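Local coordinates for alpha-1,4-endofucoidanase (PDB 6DLH), which hydrolyses alpha-1,4 linkages inside fucoidan chains as a calcium-binding, retaining endo-acting enzyme of glycoside hydrolase family 107, at residues Gly196-Met201 against Asp247-Gln252; Ala468-Ser473 against Tyr494-Met499; Trp351-Thr356 against Val385-Glu390. All coordinates share one frame; numbering follows the deposited sequence.

Contacts 1 and 3 belong to the presumably catalytic domain, built round a parallel sheet of seven strands; contact 2 lies in the first of the putative immunoglobulin-like domains that follow in this chain, the N-terminal part of a longer protein. Along the chain they come in series: contact 1, contact 3, contact 2. Contact 1 pairs the beginnings of helices 198-216 and 249-259, whereas contact 3 joins two loops that follow strands 341-342 and 377-379; their centres are about 33 Å apart. Contact 2, between two beta-sheets, is centred about 50 Å from contact 1 and about 43 Å from contact 3. None touches another, so they are local contacts of two separate domains.

Contact 1 of 3, residues Gly196-Met201 against Asp247-Gln252; sequences GRRKYM and DQRIYQ
The side chain of Arg198 reaches Arg249 and Ile250 because its CG stands anti to the backbone N (chi1 177°) and the chain stays extended as far as NE, carrying the guanidinium across to the other helix. Ile250 meets it with CG1 anti to its own carbonyl carbon (chi1 -48°), laying CG1 and CD1 over one face of the guanidinium, toward its rim; CD1 is 3.8 Å from Arg198 NH1. The other terminal nitrogen, Arg198 NH2, approaches Arg249 CB at 3.6 Å. Arg249 bends at chi2 and turns its own guanidinium away, nearly perpendicular to that of Arg198, and its NH2 donates to Gln252 OE1 at 2.7 Å. Arg198 NH2 and Arg249 NE stay 6.5 Å apart, which would limit like-charge repulsion.

A water lies in the plane of the Arg198 guanidinium and accepts from Arg198 NH2 at 3.1 Å and from Arg249 N at 2.7 Å, linking the side chain to helix 249-259. Arg198 NH1 also forms a salt bridge with Asp238 and a hydrogen bond with Cys236 O, and NE donates to Tyr191 O, so every nitrogen is held. A leucine in place of Arg198 would probably leave Asp238 without this charged mate and the water without one of its two donors. Next to this, Met201 CE packs on Ile250 CG2 at 4.1 Å, the two side chains crossing at about a right angle. The contact joins the N-terminal turns of helices 198-216 and 249-259; helix 228-233 packs on both through Met232, and on Met201 through Val231 too.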
loop_
_atom_site.group_PDB
_atom_site.type_symbol
_atom_site.label_atom_id
_atom_site.label_comp_id
_atom_site.label_asym_id
_atom_site.label_seq_id
_atom_site.Cartn_x
_atom_site.Cartn_y
_atom_site.Cartn_z
ATOM N N GLY A 196 -23.648 21.297 1.729
ATOM C CA GLY A 196 -22.811 20.582 0.778
ATOM C C GLY A 196 -23.170 19.100 0.685
ATOM O O GLY A 196 -24.344 18.738 0.735
ATOM N N ARG A 197 -22.136 18.252 0.595
ATOM C CA ARG A 197 -22.291 16.831 0.324
ATOM C C ARG A 197 -22.336 16.031 1.625
ATOM O O ARG A 197 -21.892 14.885 1.662
ATOM C CB ARG A 197 -21.146 16.358 -0.575
ATOM C CG ARG A 197 -21.125 17.031 -1.938
ATOM C CD ARG A 197 -19.835 16.768 -2.686
ATOM N NE ARG A 197 -18.722 17.460 -2.058
ATOM C CZ ARG A 197 -17.598 17.803 -2.674
ATOM N NH1 ARG A 197 -17.390 17.448 -3.932
ATOM N NH2 ARG A 197 -16.691 18.510 -2.026
ATOM N N ARG A 198 -22.923 16.628 2.669
ATOM C CA ARG A 198 -22.957 16.068 4.012
ATOM C C ARG A 198 -23.507 14.640 4.023
ATOM O O ARG A 198 -22.980 13.787 4.741
ATOM C CB ARG A 198 -23.757 16.984 4.947
ATOM C CG ARG A 198 -23.921 16.476 6.375
ATOM C CD ARG A 198 -24.701 17.475 7.218
ATOM N NE ARG A 198 -24.861 17.094 8.616
ATOM C CZ ARG A 198 -24.073 17.496 9.608
ATOM N NH1 ARG A 198 -23.107 18.369 9.369
ATOM N NH2 ARG A 198 -24.250 17.020 10.831
ATOM N N LYS A 199 -24.585 14.389 3.263
ATOM C CA LYS A 199 -25.293 13.119 3.386
ATOM C C LYS A 199 -24.396 11.978 2.904
ATOM O O LYS A 199 -24.370 10.910 3.515
ATOM C CB LYS A 199 -26.673 13.154 2.715
ATOM C CG LYS A 199 -26.680 13.342 1.205
ATOM C CD LYS A 199 -28.065 13.450 0.602
ATOM C CE LYS A 199 -28.021 13.730 -0.888
ATOM N NZ LYS A 199 -29.370 13.965 -1.456
ATOM N N TYR A 200 -23.641 12.246 1.830
ATOM C CA TYR A 200 -22.705 11.296 1.247
ATOM C C TYR A 200 -21.592 10.952 2.237
ATOM O O TYR A 200 -21.104 9.824 2.247
ATOM C CB TYR A 200 -22.148 11.830 -0.076
ATOM C CG TYR A 200 -23.178 12.291 -1.080
ATOM C CD1 TYR A 200 -24.185 11.444 -1.519
ATOM C CD2 TYR A 200 -23.133 13.570 -1.612
ATOM C CE1 TYR A 200 -25.129 11.860 -2.448
ATOM C CE2 TYR A 200 -24.068 14.004 -2.538
ATOM C CZ TYR A 200 -25.069 13.144 -2.962
ATOM O OH TYR A 200 -25.992 13.563 -3.877
ATOM N N MET A 201 -21.194 11.927 3.068
ATOM C CA MET A 201 -20.134 11.719 4.045
ATOM C C MET A 201 -20.563 10.659 5.055
ATOM O O MET A 201 -19.761 9.803 5.427
ATOM C CB MET A 201 -19.758 13.011 4.780
ATOM C CG MET A 201 -19.046 14.029 3.902
ATOM S SD MET A 201 -17.326 13.590 3.532
ATOM C CE MET A 201 -16.659 13.510 5.195
ATOM N N ASP A 247 -22.626 19.457 17.167
ATOM C CA ASP A 247 -21.834 20.228 16.219
ATOM C C ASP A 247 -20.852 19.326 15.470
ATOM O O ASP A 247 -20.348 19.712 14.415
ATOM C CB ASP A 247 -21.145 21.417 16.894
ATOM C CG ASP A 247 -22.118 22.438 17.458
ATOM O OD1 ASP A 247 -23.211 22.597 16.877
ATOM O OD2 ASP A 247 -21.776 23.064 18.475
ATOM N N GLN A 248 -20.600 18.127 16.013
ATOM C CA GLN A 248 -19.552 17.248 15.510
ATOM C C GLN A 248 -20.126 15.868 15.190
ATOM O O GLN A 248 -19.687 14.869 15.761
ATOM C CB GLN A 248 -18.437 17.118 16.550
ATOM C CG GLN A 248 -17.916 18.448 17.077
ATOM C CD GLN A 248 -16.828 18.268 18.106
ATOM O OE1 GLN A 248 -16.531 17.160 18.546
ATOM N NE2 GLN A 248 -16.219 19.374 18.501
ATOM N N ARG A 249 -21.100 15.815 14.272
ATOM C CA ARG A 249 -21.823 14.576 14.024
ATOM C C ARG A 249 -21.036 13.706 13.049
ATOM O O ARG A 249 -20.959 12.491 13.231
ATOM C CB ARG A 249 -23.253 14.837 13.534
ATOM C CG ARG A 249 -24.231 15.245 14.628
ATOM C CD ARG A 249 -24.490 14.152 15.648
ATOM N NE ARG A 249 -25.439 14.554 16.679
ATOM C CZ ARG A 249 -25.675 13.875 17.798
ATOM N NH1 ARG A 249 -26.552 14.330 18.679
ATOM N NH2 ARG A 249 -25.035 12.744 18.039
ATOM N N ILE A 250 -20.463 14.348 12.021
ATOM C CA ILE A 250 -19.601 13.675 11.063
ATOM C C ILE A 250 -18.370 13.128 11.785
ATOM O O ILE A 250 -17.979 11.988 11.552
ATOM C CB ILE A 250 -19.235 14.605 9.890
ATOM C CG1 ILE A 250 -20.473 15.309 9.323
ATOM C CG2 ILE A 250 -18.472 13.833 8.823
ATOM C CD1 ILE A 250 -20.194 16.254 8.175
ATOM N N TYR A 251 -17.784 13.939 12.679
ATOM C CA TYR A 251 -16.650 13.504 13.478
ATOM C C TYR A 251 -17.015 12.226 14.225
ATOM O O TYR A 251 -16.205 11.302 14.304
ATOM C CB TYR A 251 -16.145 14.629 14.387
ATOM C CG TYR A 251 -15.491 15.766 13.642
ATOM C CD1 TYR A 251 -14.158 15.703 13.247
ATOM C CD2 TYR A 251 -16.211 16.899 13.306
ATOM C CE1 TYR A 251 -13.562 16.743 12.549
ATOM C CE2 TYR A 251 -15.630 17.945 12.604
ATOM C CZ TYR A 251 -14.301 17.869 12.230
ATOM O OH TYR A 251 -13.742 18.902 11.531
ATOM N N GLN A 252 -18.255 12.187 14.729
ATOM C CA GLN A 252 -18.787 11.062 15.482
ATOM C C GLN A 252 -18.962 9.850 14.570
ATOM O O GLN A 252 -18.592 8.737 14.938
ATOM C CB GLN A 252 -20.134 11.427 16.109
ATOM C CG GLN A 252 -20.627 10.392 17.113
ATOM C CD GLN A 252 -21.900 10.809 17.809
ATOM O OE1 GLN A 252 -22.733 11.514 17.237
ATOM N NE2 GLN A 252 -22.056 10.366 19.048
HETATM O O HOH W 1 -22.613 17.891 13.319
#

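Contact 2 of 3, residues Ala468-Ser473 against Tyr494-Met499; sequences AWLTIS and YTFELM
Ile472 and Leu498 form the closest meeting between these two segments, with Ile472 CD1 4.1 Å from Leu498 CD2. In both residues the first branch runs anti to the carbonyl carbon (chi1 -66° for Ile472 CG1 and -73° for Leu498 CG), and the side chains approach at a slant, methyl to methyl. Next to this pair Leu470 CD2 lies 4.3 Å from Phe496 CZ, coming at the ring obliquely. Leu498 and Phe496 are both buried. Ala462 touches both Ile472 and Leu498, and Leu482 packs on both Leu470 and Ile472, so the aliphatic layer continues beyond the two segments.

The other end of the contact is less buried and more polar, for Trp469 and Tyr494 are both partly exposed. Trp469 NE1 lies 4.3 Å from Tyr494 OH, and the two aromatic residues are joined through a shared acceptor instead: each donates to a carboxylate oxygen of Glu490, OE1, which thus bridges them at the partly exposed end.

The apolar contacts are those of a beta-sandwich, consistent with the putative immunoglobulin-like domain assigned here. Strand 471-476 lies at the margin of an antiparallel sheet beside strand 479-484, while strand 494-502 runs between 459-464 and 505-513 in the facing sheet; side chains from the two sheets meet between them.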
loop_
_atom_site.group_PDB
_atom_site.type_symbol
_atom_site.label_atom_id
_atom_site.label_comp_id
_atom_site.label_asym_id
_atom_site.label_seq_id
_atom_site.Cartn_x
_atom_site.Cartn_y
_atom_site.Cartn_z
ATOM N N ALA A 468 3.837 -27.642 29.055
ATOM C CA ALA A 468 4.684 -28.585 29.762
ATOM C C ALA A 468 5.819 -29.044 28.846
ATOM O O ALA A 468 6.882 -29.447 29.326
ATOM C CB ALA A 468 3.858 -29.760 30.237
ATOM N N TRP A 469 5.571 -28.964 27.528
ATOM C CA TRP A 469 6.485 -29.467 26.515
ATOM C C TRP A 469 7.598 -28.470 26.178
ATOM O O TRP A 469 8.564 -28.848 25.517
ATOM C CB TRP A 469 5.725 -29.922 25.261
ATOM C CG TRP A 469 4.757 -28.928 24.691
ATOM C CD1 TRP A 469 3.405 -28.898 24.884
ATOM C CD2 TRP A 469 5.057 -27.837 23.797
ATOM N NE1 TRP A 469 2.845 -27.867 24.176
ATOM C CE2 TRP A 469 3.831 -27.198 23.499
ATOM C CE3 TRP A 469 6.235 -27.337 23.220
ATOM C CZ2 TRP A 469 3.755 -26.081 22.665
ATOM C CZ3 TRP A 469 6.157 -26.234 22.392
ATOM C CH2 TRP A 469 4.932 -25.614 22.124
ATOM N N LEU A 470 7.473 -27.220 26.649
ATOM C CA LEU A 470 8.361 -26.130 26.260
ATOM C C LEU A 470 9.579 -26.063 27.185
ATOM O O LEU A 470 9.445 -26.066 28.409
ATOM C CB LEU A 470 7.576 -24.812 26.269
ATOM C CG LEU A 470 8.276 -23.600 25.645
ATOM C CD1 LEU A 470 8.295 -23.681 24.121
ATOM C CD2 LEU A 470 7.622 -22.303 26.103
ATOM N N THR A 471 10.771 -26.031 26.569
ATOM C CA THR A 471 12.025 -25.728 27.247
ATOM C C THR A 471 12.527 -24.361 26.768
ATOM O O THR A 471 12.324 -23.978 25.613
ATOM C CB THR A 471 13.063 -26.851 27.058
ATOM O OG1 THR A 471 12.574 -28.096 27.572
ATOM C CG2 THR A 471 14.397 -26.557 27.711
ATOM N N ILE A 472 13.169 -23.628 27.683
ATOM C CA ILE A 472 13.800 -22.349 27.403
ATOM C C ILE A 472 15.280 -22.477 27.753
ATOM O O ILE A 472 15.648 -22.553 28.927
ATOM C CB ILE A 472 13.107 -21.208 28.178
ATOM C CG1 ILE A 472 11.667 -20.997 27.693
ATOM C CG2 ILE A 472 13.932 -19.926 28.096
ATOM C CD1 ILE A 472 10.918 -19.879 28.386
ATOM N N SER A 473 16.120 -22.533 26.716
ATOM C CA SER A 473 17.540 -22.770 26.918
ATOM C C SER A 473 18.365 -21.724 26.177
ATOM O O SER A 473 17.874 -21.071 25.261
ATOM C CB SER A 473 17.942 -24.181 26.528
ATOM O OG SER A 473 17.536 -24.486 25.202
ATOM N N TYR A 494 -1.811 -20.226 24.723
ATOM C CA TYR A 494 -1.058 -19.871 25.916
ATOM C C TYR A 494 -0.843 -18.361 25.979
ATOM O O TYR A 494 -0.750 -17.691 24.953
ATOM C CB TYR A 494 0.269 -20.636 25.991
ATOM C CG TYR A 494 0.159 -22.119 26.242
ATOM C CD1 TYR A 494 -0.069 -22.998 25.194
ATOM C CD2 TYR A 494 0.304 -22.651 27.516
ATOM C CE1 TYR A 494 -0.173 -24.363 25.404
ATOM C CE2 TYR A 494 0.209 -24.016 27.743
ATOM C CZ TYR A 494 -0.029 -24.875 26.681
ATOM O OH TYR A 494 -0.129 -26.225 26.865
ATOM N N THR A 495 -0.782 -17.845 27.211
ATOM C CA THR A 495 -0.429 -16.467 27.492
ATOM C C THR A 495 0.462 -16.454 28.730
ATOM O O THR A 495 0.043 -16.884 29.806
ATOM C CB THR A 495 -1.675 -15.597 27.705
ATOM O OG1 THR A 495 -2.512 -15.716 26.554
ATOM C CG2 THR A 495 -1.337 -14.141 27.952
ATOM N N PHE A 496 1.692 -15.958 28.564
ATOM C CA PHE A 496 2.624 -15.892 29.677
ATOM C C PHE A 496 3.623 -14.752 29.473
ATOM O O PHE A 496 3.673 -14.129 28.413
ATOM C CB PHE A 496 3.309 -17.247 29.877
ATOM C CG PHE A 496 3.976 -17.785 28.637
ATOM C CD1 PHE A 496 3.229 -18.372 27.626
ATOM C CD2 PHE A 496 5.351 -17.684 28.471
ATOM C CE1 PHE A 496 3.848 -18.859 26.483
ATOM C CE2 PHE A 496 5.969 -18.182 27.333
ATOM C CZ PHE A 496 5.215 -18.766 26.340
ATOM N N GLU A 497 4.416 -14.509 30.518
ATOM C CA GLU A 497 5.389 -13.436 30.547
ATOM C C GLU A 497 6.765 -14.026 30.256
ATOM O O GLU A 497 7.122 -15.061 30.816
ATOM C CB GLU A 497 5.408 -12.798 31.940
ATOM C CG GLU A 497 4.067 -12.249 32.387
ATOM C CD GLU A 497 3.662 -10.941 31.728
ATOM O OE1 GLU A 497 2.738 -10.966 30.894
ATOM O OE2 GLU A 497 4.271 -9.901 32.054
ATOM N N LEU A 498 7.519 -13.364 29.365
ATOM C CA LEU A 498 8.953 -13.587 29.287
ATOM C C LEU A 498 9.661 -12.506 30.097
ATOM O O LEU A 498 9.219 -11.361 30.122
ATOM C CB LEU A 498 9.401 -13.588 27.825
ATOM C CG LEU A 498 8.999 -14.822 27.018
ATOM C CD1 LEU A 498 9.597 -14.770 25.621
ATOM C CD2 LEU A 498 9.404 -16.107 27.730
ATOM N N MET A 499 10.763 -12.877 30.755
ATOM C CA MET A 499 11.442 -11.953 31.647
ATOM C C MET A 499 12.927 -11.857 31.301
ATOM O O MET A 499 13.693 -12.807 31.483
ATOM C CB MET A 499 11.272 -12.394 33.100
ATOM C CG MET A 499 9.818 -12.454 33.539
ATOM S SD MET A 499 9.707 -13.205 35.172
ATOM C CE MET A 499 10.410 -14.823 34.862
#

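Contact 3 of 3, residues Trp351-Thr356 against Val385-Glu390; sequences WNAGNT and VRTNLE
Asn352 and Ala353 meet Thr387 chiefly by van der Waals contact. The methyl group of Thr387 does most of the touching: CG2 comes within 3.5 Å of the backbone oxygen Asn352 O and 3.7 Å from Asn352 ND2, so the residue is met by both its main chain and its amide. Ala353 adds its own methyl, with CB 4.1 Å from Thr387 CG2. Thr387 presents this branch because CG2 stands anti to the carbonyl carbon while OG1 occupies the position between the backbone N and the carbonyl carbon (chi1 55°). The side chains of Asn352 and Thr387 pass each other at a slant. Both residues are buried, while Ala353 is partly exposed.

Among polar interactions, a water bridges the segments. It accepts from Gly354 N at 2.9 Å and donates to Val385 O at 3.1 Å, connecting the two main chains beside the methyl contact. The amide of Asn352 finds its polar partners beyond the segments: ND2 donates to Glu53 OE2 and Leu51 O, which fixes the amide where its nitrogen also lies against Thr387.

Within 385-390, Asn388 OD1 accepts from Glu390 N at 2.8 Å, from above the carbonyl plane, and so makes an Asx turn, while Val385 and Arg386, both facing Val394, form a classic beta bulge.

The contact thus ties the loop between strand 341-342 and helix 361-372 to the one between strands 377-379 and 394-395. Strand 46-49, next to 377-379 in the parallel sheet, meets 351-356 through Leu49, which packs on Trp351 and Asn352.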
loop_
_atom_site.group_PDB
_atom_site.type_symbol
_atom_site.label_atom_id
_atom_site.label_comp_id
_atom_site.label_asym_id
_atom_site.label_seq_id
_atom_site.Cartn_x
_atom_site.Cartn_y
_atom_site.Cartn_z
ATOM N N TRP A 351 5.908 13.871 2.103
ATOM C CA TRP A 351 5.803 12.997 3.262
ATOM C C TRP A 351 6.352 11.603 2.964
ATOM O O TRP A 351 6.873 10.957 3.860
ATOM C CB TRP A 351 4.370 12.940 3.817
ATOM C CG TRP A 351 4.078 14.005 4.834
ATOM C CD1 TRP A 351 4.315 13.947 6.178
ATOM C CD2 TRP A 351 3.528 15.313 4.581
ATOM N NE1 TRP A 351 3.956 15.125 6.776
ATOM C CE2 TRP A 351 3.465 15.981 5.826
ATOM C CE3 TRP A 351 3.101 15.989 3.427
ATOM C CZ2 TRP A 351 2.975 17.282 5.951
ATOM C CZ3 TRP A 351 2.610 17.275 3.552
ATOM C CH2 TRP A 351 2.549 17.911 4.799
ATOM N N ASN A 352 6.236 11.134 1.717
ATOM C CA ASN A 352 6.378 9.708 1.457
ATOM C C ASN A 352 7.542 9.423 0.509
ATOM O O ASN A 352 7.841 8.263 0.223
ATOM C CB ASN A 352 5.076 9.098 0.929
ATOM C CG ASN A 352 4.738 9.572 -0.469
ATOM O OD1 ASN A 352 5.000 10.720 -0.818
ATOM N ND2 ASN A 352 4.151 8.703 -1.272
ATOM N N ALA A 353 8.202 10.484 0.042
ATOM C CA ALA A 353 9.275 10.374 -0.933
ATOM C C ALA A 353 10.136 11.628 -0.849
ATOM O O ALA A 353 9.765 12.586 -0.172
ATOM C CB ALA A 353 8.685 10.201 -2.311
ATOM N N GLY A 354 11.285 11.612 -1.527
ATOM C CA GLY A 354 12.157 12.773 -1.534
ATOM C C GLY A 354 13.628 12.404 -1.368
ATOM O O GLY A 354 13.994 11.646 -0.475
ATOM N N ASN A 355 14.456 13.018 -2.210
ATOM C CA ASN A 355 15.855 12.688 -2.416
ATOM C C ASN A 355 16.724 13.244 -1.288
ATOM O O ASN A 355 17.828 12.756 -1.075
ATOM C CB ASN A 355 16.331 13.355 -3.709
ATOM C CG ASN A 355 17.383 12.575 -4.461
ATOM O OD1 ASN A 355 17.253 11.363 -4.649
ATOM N ND2 ASN A 355 18.405 13.272 -4.932
ATOM N N THR A 356 16.248 14.287 -0.590
ATOM C CA THR A 356 17.105 15.058 0.300
ATOM C C THR A 356 16.472 15.165 1.686
ATOM O O THR A 356 15.296 15.482 1.800
ATOM C CB THR A 356 17.377 16.458 -0.273
ATOM O OG1 THR A 356 17.823 16.330 -1.623
ATOM C CG2 THR A 356 18.397 17.256 0.515
ATOM N N VAL A 385 12.103 5.265 -2.228
ATOM C CA VAL A 385 12.896 5.666 -3.384
ATOM C C VAL A 385 12.005 6.097 -4.559
ATOM O O VAL A 385 12.270 7.123 -5.178
ATOM C CB VAL A 385 13.906 4.567 -3.774
ATOM C CG1 VAL A 385 14.463 4.748 -5.186
ATOM C CG2 VAL A 385 15.031 4.467 -2.752
ATOM N N ARG A 386 10.973 5.306 -4.884
ATOM C CA ARG A 386 10.086 5.618 -5.995
ATOM C C ARG A 386 8.702 5.039 -5.710
ATOM O O ARG A 386 8.511 3.822 -5.671
ATOM C CB ARG A 386 10.678 5.096 -7.310
ATOM C CG ARG A 386 10.079 5.715 -8.566
ATOM C CD ARG A 386 10.534 5.053 -9.858
ATOM N NE ARG A 386 11.974 5.090 -10.048
ATOM C CZ ARG A 386 12.765 4.026 -10.088
ATOM N NH1 ARG A 386 12.258 2.812 -10.220
ATOM N NH2 ARG A 386 14.072 4.181 -9.981
ATOM N N THR A 387 7.726 5.926 -5.520
ATOM C CA THR A 387 6.449 5.511 -4.965
ATOM C C THR A 387 5.412 5.229 -6.053
ATOM O O THR A 387 4.429 4.544 -5.790
ATOM C CB THR A 387 5.937 6.545 -3.955
ATOM O OG1 THR A 387 5.906 7.801 -4.637
ATOM C CG2 THR A 387 6.797 6.623 -2.712
ATOM N N ASN A 388 5.623 5.771 -7.260
ATOM C CA ASN A 388 4.674 5.645 -8.362
ATOM C C ASN A 388 4.642 4.203 -8.873
ATOM O O ASN A 388 5.609 3.744 -9.469
ATOM C CB ASN A 388 5.035 6.611 -9.495
ATOM C CG ASN A 388 4.102 6.568 -10.690
ATOM O OD1 ASN A 388 3.214 5.719 -10.781
ATOM N ND2 ASN A 388 4.299 7.492 -11.615
ATOM N N LEU A 389 3.514 3.513 -8.663
ATOM C CA LEU A 389 3.377 2.106 -9.018
ATOM C C LEU A 389 3.416 1.885 -10.532
ATOM O O LEU A 389 3.599 0.754 -10.976
ATOM C CB LEU A 389 2.076 1.547 -8.433
ATOM C CG LEU A 389 1.999 1.446 -6.908
ATOM C CD1 LEU A 389 0.591 1.065 -6.459
ATOM C CD2 LEU A 389 3.011 0.450 -6.365
ATOM N N GLU A 390 3.243 2.953 -11.323
ATOM C CA GLU A 390 3.229 2.839 -12.776
ATOM C C GLU A 390 4.629 3.060 -13.350
ATOM O O GLU A 390 4.807 2.998 -14.566
ATOM C CB GLU A 390 2.266 3.855 -13.400
ATOM C CG GLU A 390 0.816 3.698 -12.967
ATOM C CD GLU A 390 -0.126 4.810 -13.422
ATOM O OE1 GLU A 390 0.347 5.946 -13.648
ATOM O OE2 GLU A 390 -1.340 4.537 -13.549
HETATM O O HOH W 2 12.354 9.498 -3.186
#